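PDB 5GWA: beta-lactamase from Serratia marcescens, which probably hydrolyses beta-lactam antibiotics to substituted beta-amino acids, as a class A serine enzyme of the extended-spectrum type, and is captured here with the inhibitor avibactam bound. Local coordinates for residues G23-G28 against K34-E39; S47-H52 against N114-L119; A54-D59 against R121-T126; Q169-F174 against H243-V248. All blocks are in the same frame, centred on the assembly; numbering follows the deposited sequence.

Contact 1: residues G23-G28 against K34-E39; sequences GVAVLG and KLNVNE. With NA (sodium ion), chain K.
With CG1 anti to the backbone N (chi1 -179°), Val24 leaves its CG2 beside that N, 4.2 Å from Val37 CB; Val37 has the same torsion, and the two side chains point the same way. The strand pairing sets Val24 CB 3.8 Å from Val37 CB. They form a hydrogen-bonded antiparallel pair: Val24 N gives to Val37 O at 2.9 Å in a nearly straight bond (172°), and Val37 N returns one to Val24 O. Val26 and Leu35 repeat the pattern two residues on, with Val26 N 2.8 Å from Leu35 O, more bent (148°). Ala25 faces Asn36 between these pairs, and Leu27 faces Lys34 beyond the second; both are non-hydrogen-bonded pairs, where CA-H...O contacts fill in, as from Ala25 CA to Leu35 O at 3.3 Å. Leu27 CD1 rests on Lys34 CB at 4.0 Å. The face bearing Val24, Val26, Leu35 and Val37 is covered by helices 4-15 and 257-276, and Ala25 and Leu27 on the other face meet helix 164-175. Past the strand end, Glu39 O binds a sodium ion at 2.8 Å, with Asp165 and two waters. This is a beta hairpin at the edge of the five-stranded sheet of the class A beta-lactamase fold.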
loop_
_atom_site.group_PDB
_atom_site.type_symbol
_atom_site.label_atom_id
_atom_site.label_comp_id
_atom_site.label_asym_id
_atom_site.label_seq_id
_atom_site.Cartn_x
_atom_site.Cartn_y
_atom_site.Cartn_z
ATOM N N GLY A 23 -2.878 8.000 -23.817
ATOM C CA GLY A 23 -4.073 8.763 -24.152
ATOM C C GLY A 23 -4.017 10.137 -23.548
ATOM O O GLY A 23 -3.661 10.277 -22.378
ATOM N N VAL A 24 -4.338 11.137 -24.342
ATOM C CA VAL A 24 -4.255 12.529 -23.893
ATOM C C VAL A 24 -5.544 13.261 -24.243
ATOM O O VAL A 24 -6.012 13.172 -25.366
ATOM C CB VAL A 24 -3.118 13.282 -24.573
ATOM C CG1 VAL A 24 -3.057 14.710 -24.042
ATOM C CG2 VAL A 24 -1.801 12.568 -24.350
ATOM N N ALA A 25 -6.102 14.041 -23.310
ATOM C CA ALA A 25 -7.140 15.002 -23.670
ATOM C C ALA A 25 -6.929 16.278 -22.893
ATOM O O ALA A 25 -6.500 16.254 -21.727
ATOM C CB ALA A 25 -8.528 14.480 -23.421
ATOM N N VAL A 26 -7.282 17.381 -23.545
ATOM C CA VAL A 26 -7.212 18.715 -22.968
ATOM C C VAL A 26 -8.482 19.441 -23.383
ATOM O O VAL A 26 -8.909 19.342 -24.539
ATOM C CB VAL A 26 -5.999 19.519 -23.487
ATOM C CG1 VAL A 26 -5.878 20.842 -22.722
ATOM C CG2 VAL A 26 -4.713 18.745 -23.368
ATOM N N LEU A 27 -9.077 20.163 -22.443
ATOM C CA LEU A 27 -10.224 21.023 -22.726
ATOM C C LEU A 27 -10.051 22.329 -21.967
ATOM O O LEU A 27 -9.938 22.341 -20.730
ATOM C CB LEU A 27 -11.489 20.314 -22.275
ATOM C CG LEU A 27 -12.862 20.575 -22.845
ATOM C CD1 LEU A 27 -12.785 20.610 -24.386
ATOM C CD2 LEU A 27 -13.796 19.456 -22.385
ATOM N N GLY A 28 -10.138 23.456 -22.673
ATOM C CA GLY A 28 -10.176 24.729 -21.962
ATOM C C GLY A 28 -11.435 24.849 -21.123
ATOM O O GLY A 28 -12.493 24.397 -21.510
ATOM N N LYS A 34 -9.340 22.606 -27.439
ATOM C CA LYS A 34 -9.614 21.174 -27.362
ATOM C C LYS A 34 -8.505 20.418 -28.077
ATOM O O LYS A 34 -8.141 20.788 -29.201
ATOM C CB LYS A 34 -10.983 20.875 -27.968
ATOM C CG LYS A 34 -11.282 19.399 -28.164
ATOM C CD LYS A 34 -12.725 19.196 -28.613
ATOM C CE LYS A 34 -12.797 18.278 -29.816
ATOM N NZ LYS A 34 -14.186 18.227 -30.346
ATOM N N LEU A 35 -7.919 19.406 -27.414
ATOM C CA LEU A 35 -6.897 18.571 -28.015
ATOM C C LEU A 35 -7.078 17.144 -27.530
ATOM O O LEU A 35 -7.222 16.928 -26.324
ATOM C CB LEU A 35 -5.515 19.087 -27.619
ATOM C CG LEU A 35 -4.336 18.390 -28.294
ATOM C CD1 LEU A 35 -3.284 19.429 -28.661
ATOM C CD2 LEU A 35 -3.741 17.316 -27.405
ATOM N N ASN A 36 -7.062 16.181 -28.455
ATOM C CA ASN A 36 -7.187 14.760 -28.135
ATOM C C ASN A 36 -6.088 13.997 -28.849
ATOM O O ASN A 36 -5.795 14.279 -30.020
ATOM C CB ASN A 36 -8.526 14.233 -28.609
ATOM C CG ASN A 36 -9.695 14.782 -27.829
ATOM O OD1 ASN A 36 -9.662 14.901 -26.605
ATOM N ND2 ASN A 36 -10.731 15.166 -28.548
ATOM N N VAL A 37 -5.474 13.035 -28.166
ATOM C CA VAL A 37 -4.502 12.121 -28.743
ATOM C C VAL A 37 -4.833 10.697 -28.304
ATOM O O VAL A 37 -4.998 10.440 -27.114
ATOM C CB VAL A 37 -3.062 12.464 -28.325
ATOM C CG1 VAL A 37 -2.078 11.459 -28.903
ATOM C CG2 VAL A 37 -2.729 13.886 -28.744
ATOM N N ASN A 38 -4.957 9.771 -29.255
ATOM C CA ASN A 38 -5.217 8.373 -28.965
ATOM C C ASN A 38 -6.465 8.206 -28.099
ATOM O O ASN A 38 -6.544 7.298 -27.284
ATOM C CB ASN A 38 -4.003 7.709 -28.343
ATOM C CG ASN A 38 -2.799 7.755 -29.238
ATOM O OD1 ASN A 38 -2.908 7.638 -30.456
ATOM N ND2 ASN A 38 -1.622 7.953 -28.644
ATOM N N GLU A 39 -7.474 9.028 -28.354
ATOM C CA GLU A 39 -8.597 9.157 -27.434
ATOM C C GLU A 39 -9.690 8.115 -27.565
ATOM O O GLU A 39 -10.602 8.088 -26.738
ATOM C CB GLU A 39 -9.207 10.564 -27.481
ATOM C CG GLU A 39 -10.104 10.825 -28.691
ATOM C CD GLU A 39 -9.383 11.131 -29.994
ATOM O OE1 GLU A 39 -8.128 11.130 -30.092
ATOM O OE2 GLU A 39 -10.150 11.388 -30.966
HETATM NA NA NA K . -13.135 9.117 -27.364
HETATM O O HOH W 1 -13.849 10.131 -29.803
HETATM O O HOH W 2 -14.828 7.307 -28.423
#

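Contact 2: residues S47-H52 against N114-L119; sequences STYKFH and NGCDIL. With NXL ((2S,5R)-1-formyl-5-[(sulfooxy)amino]piperidine-2-carboxamide), chain B.
Cys116 sets its side chain against two residues at the start of helix 49-63, and this is the close part of the contact. Cys116 CB lies 3.8 Å from Lys50 CE, and its sulfur, anti to the backbone N (chi1 173°), lies alongside the lysine chain, 3.9 Å from Lys50 CG and about as near CE. The same SG approaches the Tyr49 ring obliquely, 4.1 Å from CE1, in a sulfur-aromatic contact. The extended Lys50 chain thus carries its amine toward Ser47. Ser47 and Lys50 fit the SxxK motif of serine beta-lactamases: Ser47 OG is bonded covalently to the carbonyl carbon CAN of the avibactam-derived group at 1.4 Å, and Lys50 NZ donates to Ser47 OG at 3.2 Å. Asn113 and Ser111 also hydrogen-bond that amine, so three oxygens fix its position. On the inhibitor's side direct contact between the segments thins out: Ser47 does not touch 114-119, Lys50 NZ is 3.6 Å from inhibitor CAJ, and Ser47 N donates a weak, bent hydrogen bond to its OAC at 2.7 Å. Asp117 likewise stands back, its carboxylate held by the backbone N-H groups of Glu147 and Glu148, while Tyr49 OH is bound to Ala145 O.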
loop_
_atom_site.group_PDB
_atom_site.type_symbol
_atom_site.label_atom_id
_atom_site.label_comp_id
_atom_site.label_asym_id
_atom_site.label_seq_id
_atom_site.Cartn_x
_atom_site.Cartn_y
_atom_site.Cartn_z
ATOM N N SER A 47 -6.579 4.722 -9.726
ATOM C CA SER A 47 -7.071 5.574 -8.645
ATOM C C SER A 47 -7.724 6.861 -9.133
ATOM O O SER A 47 -8.385 7.524 -8.322
ATOM C CB SER A 47 -5.980 5.964 -7.652
ATOM O OG SER A 47 -5.550 4.873 -6.833
ATOM N N THR A 48 -7.642 7.183 -10.428
ATOM C CA THR A 48 -8.269 8.397 -10.915
ATOM C C THR A 48 -9.787 8.345 -10.760
ATOM O O THR A 48 -10.394 9.382 -10.571
ATOM C CB THR A 48 -7.911 8.759 -12.370
ATOM O OG1 THR A 48 -8.405 7.750 -13.248
ATOM C CG2 THR A 48 -6.385 8.926 -12.521
ATOM N N TYR A 49 -10.356 7.149 -10.642
ATOM C CA TYR A 49 -11.791 7.065 -10.459
ATOM C C TYR A 49 -12.282 7.450 -9.100
ATOM O O TYR A 49 -13.510 7.555 -8.886
ATOM C CB TYR A 49 -12.352 5.746 -10.956
ATOM C CG TYR A 49 -12.326 4.569 -9.991
ATOM C CD1 TYR A 49 -11.380 4.471 -8.967
ATOM C CD2 TYR A 49 -13.176 3.471 -10.201
ATOM C CE1 TYR A 49 -11.339 3.352 -8.141
ATOM C CE2 TYR A 49 -13.155 2.367 -9.359
ATOM C CZ TYR A 49 -12.196 2.288 -8.357
ATOM O OH TYR A 49 -12.134 1.160 -7.537
ATOM N N LYS A 50 -11.379 7.755 -8.191
ATOM C CA LYS A 50 -11.769 8.258 -6.868
ATOM C C LYS A 50 -12.322 9.683 -6.997
ATOM O O LYS A 50 -13.029 10.163 -6.101
ATOM C CB LYS A 50 -10.603 8.198 -5.886
ATOM C CG LYS A 50 -10.201 6.754 -5.573
ATOM C CD LYS A 50 -8.835 6.670 -4.909
ATOM C CE LYS A 50 -8.412 5.223 -4.767
ATOM N NZ LYS A 50 -7.123 5.100 -4.043
ATOM N N PHE A 51 -11.946 10.393 -8.053
ATOM C CA PHE A 51 -12.607 11.673 -8.368
ATOM C C PHE A 51 -14.093 11.463 -8.581
ATOM O O PHE A 51 -14.943 12.135 -7.960
ATOM C CB PHE A 51 -11.929 12.319 -9.596
ATOM C CG PHE A 51 -12.682 13.499 -10.156
ATOM C CD1 PHE A 51 -12.822 14.647 -9.399
ATOM C CD2 PHE A 51 -13.225 13.456 -11.421
ATOM C CE1 PHE A 51 -13.476 15.753 -9.901
ATOM C CE2 PHE A 51 -13.925 14.553 -11.916
ATOM C CZ PHE A 51 -14.037 15.704 -11.145
ATOM N N HIS A 52 -14.413 10.489 -9.415
ATOM C CA HIS A 52 -15.793 10.225 -9.820
ATOM C C HIS A 52 -16.536 9.795 -8.552
ATOM O O HIS A 52 -17.667 10.191 -8.309
ATOM C CB HIS A 52 -15.830 9.085 -10.834
ATOM C CG HIS A 52 -14.989 9.323 -12.052
ATOM N ND1 HIS A 52 -13.615 9.477 -11.980
ATOM C CD2 HIS A 52 -15.285 9.296 -13.370
ATOM C CE1 HIS A 52 -13.132 9.631 -13.194
ATOM N NE2 HIS A 52 -14.115 9.521 -14.057
ATOM N N ASN A 114 -8.508 2.017 1.153
ATOM C CA ASN A 114 -9.555 1.627 2.098
ATOM C C ASN A 114 -10.644 2.682 2.161
ATOM O O ASN A 114 -11.837 2.355 2.174
ATOM C CB ASN A 114 -8.962 1.361 3.469
ATOM C CG ASN A 114 -8.225 0.043 3.533
ATOM O OD1 ASN A 114 -8.702 -0.984 3.025
ATOM N ND2 ASN A 114 -7.038 0.078 4.091
ATOM N N GLY A 115 -10.241 3.955 2.175
ATOM C CA GLY A 115 -11.213 5.053 2.179
ATOM C C GLY A 115 -12.089 4.997 0.936
ATOM O O GLY A 115 -13.332 5.176 0.986
ATOM N N CYS A 116 -11.490 4.670 -0.198
ATOM C CA CYS A 116 -12.212 4.506 -1.447
ATOM C C CYS A 116 -13.339 3.464 -1.285
ATOM O O CYS A 116 -14.510 3.725 -1.558
ATOM C CB CYS A 116 -11.241 4.081 -2.543
ATOM S SG CYS A 116 -11.996 3.634 -4.113
ATOM N N ASP A 117 -12.994 2.300 -0.786
ATOM C CA ASP A 117 -13.966 1.233 -0.685
ATOM C C ASP A 117 -14.991 1.464 0.403
ATOM O O ASP A 117 -16.157 1.101 0.217
ATOM C CB ASP A 117 -13.269 -0.127 -0.571
ATOM C CG ASP A 117 -12.596 -0.554 -1.871
ATOM O OD1 ASP A 117 -12.629 0.162 -2.914
ATOM O OD2 ASP A 117 -12.007 -1.644 -1.852
ATOM N N ILE A 118 -14.603 2.124 1.487
ATOM C CA ILE A 118 -15.564 2.567 2.532
ATOM C C ILE A 118 -16.621 3.503 1.916
ATOM O O ILE A 118 -17.840 3.322 2.093
ATOM C CB ILE A 118 -14.828 3.305 3.678
ATOM C CG1 ILE A 118 -14.041 2.303 4.532
ATOM C CG2 ILE A 118 -15.805 4.073 4.546
ATOM C CD1 ILE A 118 -13.014 2.965 5.403
ATOM N N LEU A 119 -16.167 4.388 1.044
ATOM C CA LEU A 119 -17.064 5.324 0.380
ATOM C C LEU A 119 -17.912 4.657 -0.706
ATOM O O LEU A 119 -19.089 5.022 -0.848
ATOM C CB LEU A 119 -16.268 6.530 -0.165
ATOM C CG LEU A 119 -15.649 7.460 0.896
ATOM C CD1 LEU A 119 -14.769 8.508 0.257
ATOM C CD2 LEU A 119 -16.697 8.116 1.801
HETATM O OAC NXL B . -4.183 4.194 -8.523
HETATM C CAN NXL B . -4.389 4.219 -7.315
HETATM N N NXL B . -3.760 3.547 -6.459
HETATM C CAJ NXL B . -3.844 3.854 -5.047
HETATM C CA NXL B . -2.796 2.548 -6.900
HETATM C C NXL B . -3.139 1.137 -6.564
HETATM O O NXL B . -4.080 0.860 -5.843
HETATM N NAA NXL B . -2.257 0.229 -6.991
HETATM C CB NXL B . -1.441 2.901 -6.341
HETATM C CAH NXL B . -1.474 3.243 -4.871
HETATM C CAO NXL B . -2.495 4.330 -4.563
HETATM N NAK NXL B . -2.195 5.688 -5.062
HETATM O OAL NXL B . -1.370 5.771 -6.084
HETATM S SAR NXL B . -1.491 7.052 -6.917
HETATM O OAD NXL B . -0.457 7.890 -6.396
HETATM O OAE NXL B . -1.188 6.950 -8.301
HETATM O OAG NXL B . -3.090 7.381 -6.891
#

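Contact 3: residues A54-D59 against R121-T126; sequences ALAVLD and RFVGGT. With NA (sodium ion), chain P; NA (sodium ion), chain Y.
Helices 49-63 and 113-123 of the mainly helical part of the class A beta-lactamase fold meet here, where the second helix runs out into a Schellman motif. Val123, the last residue of that helix, does most of the touching. Its CG2, anti to the backbone N while CG1 takes the position between N and the carbonyl carbon (chi1 81°), settles over the backbone of the facing helix, 3.7 Å from Ala56 O and 4.1 Å from Ala56 CB. Its CB meets Val57 CG2 at 4.1 Å, and the two valines cross obliquely. One residue back, Phe122 CD2 comes within 4.5 Å of Val57 CG1, a looser approach oblique to the ring. The side chains that meet are all apolar. Beyond Val123 the chain turns: Gly124, with positive phi, is the C-prime residue, Gly125 N reaches back to Phe120 O, and the bond from Gly124 N to Arg121 O is weak. Gly125 then serves as N-cap of the next helix. One sodium ion binds Gly124 O in the turn at 2.8 Å, another Thr126 OG1 at the start of the next helix at 2.7 Å. Around the contact, Phe132 of helix 126-135 covers Ala56 and Val129 of that helix touches Val123. Ile104 of helix 100-109 packs against Val57, Phe100 meets the Phe122 ring, and helix 182-193 lies against Ala54 and Leu58.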
loop_
_atom_site.group_PDB
_atom_site.type_symbol
_atom_site.label_atom_id
_atom_site.label_comp_id
_atom_site.label_asym_id
_atom_site.label_seq_id
_atom_site.Cartn_x
_atom_site.Cartn_y
_atom_site.Cartn_z
ATOM N N ALA A 54 -15.921 10.604 -5.482
ATOM C CA ALA A 54 -16.069 11.743 -4.600
ATOM C C ALA A 54 -17.249 12.601 -5.060
ATOM O O ALA A 54 -18.047 13.055 -4.237
ATOM C CB ALA A 54 -14.799 12.533 -4.520
ATOM N N LEU A 55 -17.362 12.801 -6.362
ATOM C CA LEU A 55 -18.555 13.480 -6.916
ATOM C C LEU A 55 -19.831 12.813 -6.453
ATOM O O LEU A 55 -20.734 13.505 -5.967
ATOM C CB LEU A 55 -18.533 13.491 -8.442
ATOM C CG LEU A 55 -17.417 14.282 -9.113
ATOM C CD1 LEU A 55 -17.466 14.075 -10.606
ATOM C CD2 LEU A 55 -17.456 15.757 -8.806
ATOM N N ALA A 56 -19.930 11.490 -6.597
ATOM C CA ALA A 56 -21.170 10.801 -6.254
ATOM C C ALA A 56 -21.416 10.896 -4.742
ATOM O O ALA A 56 -22.554 11.015 -4.282
ATOM C CB ALA A 56 -21.124 9.361 -6.709
ATOM N N VAL A 57 -20.369 10.674 -3.959
ATOM C CA VAL A 57 -20.505 10.815 -2.505
ATOM C C VAL A 57 -20.985 12.190 -2.067
ATOM O O VAL A 57 -21.901 12.316 -1.234
ATOM C CB VAL A 57 -19.173 10.483 -1.821
ATOM C CG1 VAL A 57 -19.207 10.797 -0.340
ATOM C CG2 VAL A 57 -18.880 9.028 -2.041
ATOM N N LEU A 58 -20.376 13.242 -2.597
ATOM C CA LEU A 58 -20.706 14.579 -2.129
ATOM C C LEU A 58 -22.095 14.966 -2.605
ATOM O O LEU A 58 -22.752 15.726 -1.937
ATOM C CB LEU A 58 -19.673 15.601 -2.613
ATOM C CG LEU A 58 -18.347 15.475 -1.874
ATOM C CD1 LEU A 58 -17.252 16.221 -2.644
ATOM C CD2 LEU A 58 -18.454 16.002 -0.446
ATOM N N ASP A 59 -22.499 14.470 -3.764
ATOM C CA ASP A 59 -23.884 14.665 -4.239
ATOM C C ASP A 59 -24.864 14.035 -3.261
ATOM O O ASP A 59 -25.942 14.605 -2.984
ATOM C CB ASP A 59 -24.092 14.096 -5.627
ATOM C CG ASP A 59 -25.531 14.227 -6.108
ATOM O OD1 ASP A 59 -25.912 15.370 -6.439
ATOM O OD2 ASP A 59 -26.177 13.192 -6.327
ATOM N N ARG A 121 -19.018 1.684 -0.465
ATOM C CA ARG A 121 -20.077 1.049 0.334
ATOM C C ARG A 121 -21.123 2.037 0.819
ATOM O O ARG A 121 -22.353 1.765 0.662
ATOM C CB ARG A 121 -19.479 0.207 1.450
ATOM C CG ARG A 121 -18.879 -1.088 0.891
ATOM C CD ARG A 121 -18.436 -2.081 1.963
ATOM N NE ARG A 121 -17.292 -1.586 2.729
ATOM C CZ ARG A 121 -16.020 -1.723 2.365
ATOM N NH1 ARG A 121 -15.716 -2.350 1.238
ATOM N NH2 ARG A 121 -15.050 -1.283 3.162
ATOM N N PHE A 122 -20.681 3.195 1.286
ATOM C CA PHE A 122 -21.584 4.269 1.727
ATOM C C PHE A 122 -22.521 4.722 0.612
ATOM O O PHE A 122 -23.734 4.845 0.816
ATOM C CB PHE A 122 -20.793 5.452 2.277
ATOM C CG PHE A 122 -21.642 6.643 2.561
ATOM C CD1 PHE A 122 -22.549 6.625 3.614
ATOM C CD2 PHE A 122 -21.682 7.682 1.678
ATOM C CE1 PHE A 122 -23.430 7.667 3.791
ATOM C CE2 PHE A 122 -22.521 8.746 1.864
ATOM C CZ PHE A 122 -23.403 8.735 2.935
ATOM N N VAL A 123 -21.990 4.910 -0.589
ATOM C CA VAL A 123 -22.761 5.520 -1.677
ATOM C C VAL A 123 -23.654 4.498 -2.361
ATOM O O VAL A 123 -24.582 4.890 -3.103
ATOM C CB VAL A 123 -21.798 6.209 -2.678
ATOM C CG1 VAL A 123 -21.189 5.191 -3.639
ATOM C CG2 VAL A 123 -22.461 7.379 -3.384
ATOM N N GLY A 124 -23.416 3.213 -2.106
ATOM C CA GLY A 124 -24.271 2.129 -2.573
ATOM C C GLY A 124 -23.714 1.256 -3.682
ATOM O O GLY A 124 -24.396 0.341 -4.155
ATOM N N GLY A 125 -22.405 1.373 -3.938
ATOM C CA GLY A 125 -21.670 0.447 -4.795
ATOM C C GLY A 125 -21.141 1.079 -6.078
ATOM O O GLY A 125 -21.456 2.224 -6.397
ATOM N N THR A 126 -20.351 0.309 -6.826
ATOM C CA THR A 126 -19.750 0.790 -8.061
ATOM C C THR A 126 -20.839 1.132 -9.084
ATOM O O THR A 126 -20.715 2.142 -9.778
ATOM C CB THR A 126 -18.777 -0.227 -8.681
ATOM O OG1 THR A 126 -19.397 -1.504 -8.801
ATOM C CG2 THR A 126 -17.512 -0.395 -7.815
HETATM NA NA NA P . -24.473 -0.080 -6.953
HETATM NA NA NA Y . -20.604 -1.686 -11.168
HETATM O O HOH W 3 -22.698 -2.174 -7.641
HETATM O O HOH W 4 -21.613 -0.555 -13.259
#

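Contact 4: residues Q169-F174 against H243-V248; sequences QLLKKF and HFAIAV. With NA (sodium ion), chain R; SO4 (sulfate ion), chain C.
Leu171 CB and Ala245 CB meet at 3.9 Å, a small apolar touch between helix 164-175 and a strand of the main sheet. The leucine reaches farther along the strand: with CG anti to the carbonyl carbon (chi1 -72°), CD1 comes to 4.1 Å from Ile246 O. Around this first shell, Ile235 of the neighbouring strand and Phe51 of helix 49-63 both pack on Leu171, so the residue joins the sheet to the helical part of the fold. Ala245 is itself held by backbone hydrogen bonds with Leu27, and Lys172 NZ ties the helix to Gly28 O. His243 donates from NE2 to sulfate O3 at 2.6 Å, nearly straight (169°) and in the ring plane; the sulfate is probably from the crystallisation liquor. His243 O lies 3.0 Å from a sodium ion shared with Glu30. The interface thus rests on van der Waals contact, a leucine side chain against an alanine methyl and a backbone carbonyl, with no polar bond between the segments; the ions attach at His243, away from the touching atoms.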
loop_
_atom_site.group_PDB
_atom_site.type_symbol
_atom_site.label_atom_id
_atom_site.label_comp_id
_atom_site.label_asym_id
_atom_site.label_seq_id
_atom_site.Cartn_x
_atom_site.Cartn_y
_atom_site.Cartn_z
ATOM N N GLN A 169 -14.148 16.233 -20.186
ATOM C CA GLN A 169 -15.557 16.669 -20.198
ATOM C C GLN A 169 -16.115 16.708 -18.790
ATOM O O GLN A 169 -16.752 17.697 -18.381
ATOM C CB GLN A 169 -16.389 15.769 -21.092
ATOM C CG GLN A 169 -16.054 15.928 -22.568
ATOM C CD GLN A 169 -16.463 14.729 -23.399
ATOM O OE1 GLN A 169 -17.351 13.963 -23.014
ATOM N NE2 GLN A 169 -15.851 14.587 -24.569
ATOM N N LEU A 170 -15.869 15.632 -18.049
ATOM C CA LEU A 170 -16.318 15.580 -16.668
ATOM C C LEU A 170 -15.643 16.619 -15.805
ATOM O O LEU A 170 -16.280 17.209 -14.894
ATOM C CB LEU A 170 -16.133 14.168 -16.119
ATOM C CG LEU A 170 -16.595 13.900 -14.686
ATOM C CD1 LEU A 170 -18.121 13.976 -14.652
ATOM C CD2 LEU A 170 -16.155 12.526 -14.171
ATOM N N LEU A 171 -14.319 16.760 -15.931
ATOM C CA LEU A 171 -13.591 17.759 -15.149
ATOM C C LEU A 171 -14.096 19.177 -15.394
ATOM O O LEU A 171 -14.133 19.989 -14.470
ATOM C CB LEU A 171 -12.093 17.696 -15.442
ATOM C CG LEU A 171 -11.376 16.484 -14.868
ATOM C CD1 LEU A 171 -10.065 16.283 -15.577
ATOM C CD2 LEU A 171 -11.141 16.575 -13.368
ATOM N N LYS A 172 -14.492 19.469 -16.632
ATOM C CA LYS A 172 -15.014 20.789 -16.974
ATOM C C LYS A 172 -16.412 21.055 -16.398
ATOM O O LYS A 172 -16.612 22.114 -15.780
ATOM C CB LYS A 172 -15.004 20.966 -18.492
ATOM C CG LYS A 172 -15.575 22.286 -18.973
ATOM C CD LYS A 172 -15.323 22.460 -20.451
ATOM C CE LYS A 172 -15.841 23.787 -20.968
ATOM N NZ LYS A 172 -15.223 24.147 -22.273
ATOM N N LYS A 173 -17.289 20.058 -16.447
ATOM C CA LYS A 173 -18.613 20.121 -15.791
ATOM C C LYS A 173 -18.403 20.399 -14.317
ATOM O O LYS A 173 -19.025 21.274 -13.703
ATOM C CB LYS A 173 -19.364 18.812 -15.965
ATOM C CG LYS A 173 -19.850 18.562 -17.383
ATOM C CD LYS A 173 -20.811 17.387 -17.432
ATOM C CE LYS A 173 -21.260 17.096 -18.848
ATOM N NZ LYS A 173 -22.462 17.929 -19.150
ATOM N N PHE A 174 -17.438 19.694 -13.733
ATOM C CA PHE A 174 -17.161 19.897 -12.313
ATOM C C PHE A 174 -16.638 21.314 -12.031
ATOM O O PHE A 174 -17.105 21.956 -11.071
ATOM C CB PHE A 174 -16.127 18.863 -11.835
ATOM C CG PHE A 174 -15.443 19.227 -10.554
ATOM C CD1 PHE A 174 -16.136 19.226 -9.368
ATOM C CD2 PHE A 174 -14.077 19.479 -10.529
ATOM C CE1 PHE A 174 -15.512 19.563 -8.194
ATOM C CE2 PHE A 174 -13.444 19.815 -9.343
ATOM C CZ PHE A 174 -14.161 19.800 -8.164
ATOM N N HIS A 243 -8.174 28.534 -16.938
ATOM C CA HIS A 243 -7.962 27.126 -16.551
ATOM C C HIS A 243 -8.043 26.175 -17.731
ATOM O O HIS A 243 -8.774 26.421 -18.673
ATOM C CB HIS A 243 -9.022 26.693 -15.559
ATOM C CG HIS A 243 -9.103 27.567 -14.346
ATOM N ND1 HIS A 243 -9.906 28.684 -14.305
ATOM C CD2 HIS A 243 -8.518 27.478 -13.129
ATOM C CE1 HIS A 243 -9.765 29.291 -13.130
ATOM N NE2 HIS A 243 -8.926 28.580 -12.401
ATOM N N PHE A 244 -7.325 25.062 -17.637
ATOM C CA PHE A 244 -7.550 23.959 -18.568
ATOM C C PHE A 244 -7.645 22.639 -17.814
ATOM O O PHE A 244 -6.927 22.420 -16.831
ATOM C CB PHE A 244 -6.505 23.925 -19.693
ATOM C CG PHE A 244 -5.081 23.682 -19.251
ATOM C CD1 PHE A 244 -4.271 24.727 -18.850
ATOM C CD2 PHE A 244 -4.498 22.424 -19.360
ATOM C CE1 PHE A 244 -2.980 24.508 -18.439
ATOM C CE2 PHE A 244 -3.165 22.210 -19.000
ATOM C CZ PHE A 244 -2.392 23.262 -18.575
ATOM N N ALA A 245 -8.535 21.781 -18.300
ATOM C CA ALA A 245 -8.598 20.400 -17.842
ATOM C C ALA A 245 -7.732 19.530 -18.723
ATOM O O ALA A 245 -7.649 19.758 -19.940
ATOM C CB ALA A 245 -10.023 19.913 -17.865
ATOM N N ILE A 246 -6.948 18.662 -18.093
ATOM C CA ILE A 246 -6.059 17.777 -18.818
ATOM C C ILE A 246 -6.121 16.383 -18.183
ATOM O O ILE A 246 -6.201 16.232 -16.973
ATOM C CB ILE A 246 -4.615 18.323 -18.858
ATOM C CG1 ILE A 246 -3.656 17.390 -19.588
ATOM C CG2 ILE A 246 -4.109 18.642 -17.463
ATOM C CD1 ILE A 246 -2.375 18.068 -20.010
ATOM N N ALA A 247 -6.082 15.361 -19.032
ATOM C CA ALA A 247 -5.984 13.992 -18.572
ATOM C C ALA A 247 -4.967 13.230 -19.381
ATOM O O ALA A 247 -4.998 13.286 -20.622
ATOM C CB ALA A 247 -7.329 13.331 -18.667
ATOM N N VAL A 248 -4.009 12.592 -18.714
ATOM C CA VAL A 248 -3.024 11.782 -19.412
ATOM C C VAL A 248 -3.009 10.386 -18.822
ATOM O O VAL A 248 -2.890 10.212 -17.606
ATOM C CB VAL A 248 -1.598 12.384 -19.377
ATOM C CG1 VAL A 248 -0.620 11.519 -20.155
ATOM C CG2 VAL A 248 -1.601 13.816 -19.911
HETATM NA NA NA R . -9.662 28.426 -20.713
HETATM S S SO4 C . -7.478 29.114 -8.655
HETATM O O1 SO4 C . -8.647 29.723 -8.001
HETATM O O2 SO4 C . -7.427 27.825 -7.973
HETATM O O3 SO4 C . -7.878 29.061 -10.076
HETATM O O4 SO4 C . -6.357 30.034 -8.401
#

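Overall arrangement
From the N terminus, contact 1 closes first, a short hairpin in which 23-28 turns back as 34-39 at the edge of the five-stranded sheet. Contacts 2 and 3 follow, each closing a loop of 61 residues, and they cross: 47-52 and 54-59 come in order along helix 49-63, and 114-119 and 121-126 along helix 113-123, so the same two helices are joined twice, with Leu119 packing on Val57 between them. Contact 4 opens later and closes a long loop, bringing 169-174 to strand 243-248. That strand neighbours 21-28, linking contact 4 to contact 1, while Phe51 and Leu55 reach Leu170 and Phe174, so helix 164-175 bridges sheet and helical region.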